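Protein Amuc_1100 (Akkermansia muciniphila, PDB 6KNY) is of unknown function but is probably membrane-anchored, its part without the transmembrane helix folding as a monomer of helices packed on a mixed beta sheet. Local coordinates at residues Gly121-Ala126 / Val145-Leu150. Sequence-based numbering, arbitrary orientation.
Sequences GFELKA and VYRPQL
Glu123 and Arg147 form a buried salt bridge, Arg147 NH1 donating to Glu123 OE1 over 3.0 Å with an N-H...O angle of 153°. OE1 sits beside the rim of the guanidinium, only slightly off its plane, whereas NH1 approaches the syn side of OE1 from 32° out of the carboxylate plane. Since the two flat groups stand almost perpendicular, a single bond joins them instead of a paired, two-pronged grip. Arginine suits this place because its several N-H groups can serve different partners: NH1 also makes a salt bridge to Glu153, whose carboxylate accepts a bond from Leu150 N as well, and NE bonds to the carbonyl oxygen of Gly103. With two carboxylates close by, the guanidinium is probably kept firmly charged. The contact ties helix 117-134 to the loop that leaves strand 141-146, an inner strand of the mixed sheet. Glu123 reaches across with an extended chain, CG anti to the backbone N, a glutamate being long enough to bring its charge from helix to loop. The near-extended start of Arg147 lays CG and CD alongside the carboxylate, and the bend at chi3 (77°) then turns the guanidinium so that NH1 meets OE1. Arg147 CD lies 3.7 Å from Glu123 CD. A methionine in place of Arg147 would probably keep some of this aliphatic contact but leave the buried carboxylate of Glu123, and that of Glu153, without their shared positive mate. Farther out, Leu150 CD1 packs 3.8 Å from Glu123 OE1, the branched apolar side chain suiting a buried border of the ion pair, while Met173 and Leu273 from two sheet strands also touch the Glu123 side chain.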
loop_
_atom_site.group_PDB
_atom_site.type_symbol
_atom_site.label_atom_id
_atom_site.label_comp_id
_atom_site.label_asym_id
_atom_site.label_seq_id
_atom_site.Cartn_x
_atom_site.Cartn_y
_atom_site.Cartn_z
ATOM N N GLY A 121 1.441 -5.236 10.091
ATOM C CA GLY A 121 0.191 -5.819 9.615
ATOM C C GLY A 121 -0.801 -4.765 9.173
ATOM O O GLY A 121 -1.536 -4.956 8.208
ATOM N N PHE A 122 -0.836 -3.635 9.880
ATOM C CA PHE A 122 -1.628 -2.501 9.419
ATOM C C PHE A 122 -1.133 -2.038 8.056
ATOM O O PHE A 122 -1.921 -1.865 7.127
ATOM C CB PHE A 122 -1.548 -1.346 10.423
ATOM C CG PHE A 122 -2.022 -0.031 9.863
ATOM C CD1 PHE A 122 -3.383 0.257 9.794
ATOM C CD2 PHE A 122 -1.120 0.902 9.370
ATOM C CE1 PHE A 122 -3.827 1.465 9.256
ATOM C CE2 PHE A 122 -1.561 2.105 8.844
ATOM C CZ PHE A 122 -2.902 2.389 8.789
ATOM N N GLU A 123 0.183 -1.854 7.920
ATOM C CA GLU A 123 0.743 -1.356 6.661
ATOM C C GLU A 123 0.521 -2.345 5.528
ATOM O O GLU A 123 0.163 -1.960 4.409
ATOM C CB GLU A 123 2.232 -1.051 6.824
ATOM C CG GLU A 123 2.768 -0.252 5.662
ATOM C CD GLU A 123 4.207 0.165 5.833
ATOM O OE1 GLU A 123 4.960 -0.535 6.547
ATOM O OE2 GLU A 123 4.589 1.185 5.225
ATOM N N LEU A 124 0.716 -3.634 5.806
ATOM C CA LEU A 124 0.469 -4.658 4.797
ATOM C C LEU A 124 -0.998 -4.689 4.375
ATOM O O LEU A 124 -1.303 -4.810 3.184
ATOM C CB LEU A 124 0.911 -6.017 5.342
ATOM C CG LEU A 124 0.527 -7.268 4.536
ATOM C CD1 LEU A 124 0.940 -7.147 3.061
ATOM C CD2 LEU A 124 1.109 -8.538 5.185
ATOM N N LYS A 125 -1.926 -4.589 5.333
ATOM C CA LYS A 125 -3.342 -4.629 4.956
ATOM C C LYS A 125 -3.719 -3.425 4.105
ATOM O O LYS A 125 -4.480 -3.561 3.137
ATOM C CB LYS A 125 -4.245 -4.705 6.198
ATOM C CG LYS A 125 -4.262 -6.095 6.837
ATOM C CD LYS A 125 -5.590 -6.883 6.623
ATOM C CE LYS A 125 -5.727 -8.162 7.479
ATOM N NZ LYS A 125 -6.049 -9.424 6.728
ATOM N N ALA A 126 -3.180 -2.241 4.426
ATOM C CA ALA A 126 -3.486 -1.044 3.644
ATOM C C ALA A 126 -2.894 -1.127 2.235
ATOM O O ALA A 126 -3.573 -0.811 1.242
ATOM C CB ALA A 126 -2.969 0.204 4.371
ATOM N N VAL A 145 6.697 -1.968 -6.155
ATOM C CA VAL A 145 6.112 -1.519 -4.898
ATOM C C VAL A 145 7.274 -1.471 -3.923
ATOM O O VAL A 145 7.783 -2.517 -3.502
ATOM C CB VAL A 145 4.995 -2.435 -4.383
ATOM C CG1 VAL A 145 4.416 -1.863 -3.087
ATOM C CG2 VAL A 145 3.906 -2.592 -5.445
ATOM N N TYR A 146 7.704 -0.269 -3.566
ATOM C CA TYR A 146 8.896 -0.081 -2.756
ATOM C C TYR A 146 8.496 0.584 -1.446
ATOM O O TYR A 146 7.841 1.633 -1.457
ATOM C CB TYR A 146 9.925 0.769 -3.499
ATOM C CG TYR A 146 10.976 1.326 -2.580
ATOM C CD1 TYR A 146 11.947 0.498 -2.020
ATOM C CD2 TYR A 146 10.993 2.674 -2.259
ATOM C CE1 TYR A 146 12.907 1.009 -1.160
ATOM C CE2 TYR A 146 11.951 3.192 -1.405
ATOM C CZ TYR A 146 12.902 2.353 -0.863
ATOM O OH TYR A 146 13.850 2.862 -0.025
ATOM N N ARG A 147 8.888 -0.031 -0.332
ATOM C CA ARG A 147 8.432 0.379 0.993
ATOM C C ARG A 147 9.626 0.497 1.929
ATOM O O ARG A 147 10.161 -0.528 2.385
ATOM C CB ARG A 147 7.413 -0.620 1.532
ATOM C CG ARG A 147 6.952 -0.383 2.973
ATOM C CD ARG A 147 6.540 -1.724 3.636
ATOM N NE ARG A 147 7.718 -2.506 4.021
ATOM C CZ ARG A 147 8.278 -2.479 5.227
ATOM N NH1 ARG A 147 7.732 -1.759 6.207
ATOM N NH2 ARG A 147 9.370 -3.194 5.461
ATOM N N PRO A 148 10.076 1.718 2.238
ATOM C CA PRO A 148 11.148 1.879 3.233
ATOM C C PRO A 148 10.736 1.316 4.586
ATOM O O PRO A 148 9.564 1.349 4.964
ATOM C CB PRO A 148 11.352 3.400 3.306
ATOM C CG PRO A 148 10.822 3.944 1.983
ATOM C CD PRO A 148 9.728 2.973 1.551
ATOM N N GLN A 149 11.713 0.790 5.320
ATOM C CA GLN A 149 11.417 0.255 6.647
ATOM C C GLN A 149 11.081 1.384 7.601
ATOM O O GLN A 149 11.657 2.472 7.526
ATOM C CB GLN A 149 12.602 -0.539 7.203
ATOM C CG GLN A 149 12.885 -1.820 6.441
ATOM C CD GLN A 149 14.137 -2.525 6.927
ATOM O OE1 GLN A 149 14.616 -2.273 8.038
ATOM N NE2 GLN A 149 14.695 -3.390 6.083
ATOM N N LEU A 150 10.157 1.108 8.513
ATOM C CA LEU A 150 9.812 2.023 9.573
ATOM C C LEU A 150 10.845 1.949 10.687
ATOM O O LEU A 150 11.504 0.926 10.862
ATOM C CB LEU A 150 8.431 1.678 10.128
ATOM C CG LEU A 150 7.281 1.733 9.125
ATOM C CD1 LEU A 150 5.984 1.208 9.775
ATOM C CD2 LEU A 150 7.110 3.162 8.617
#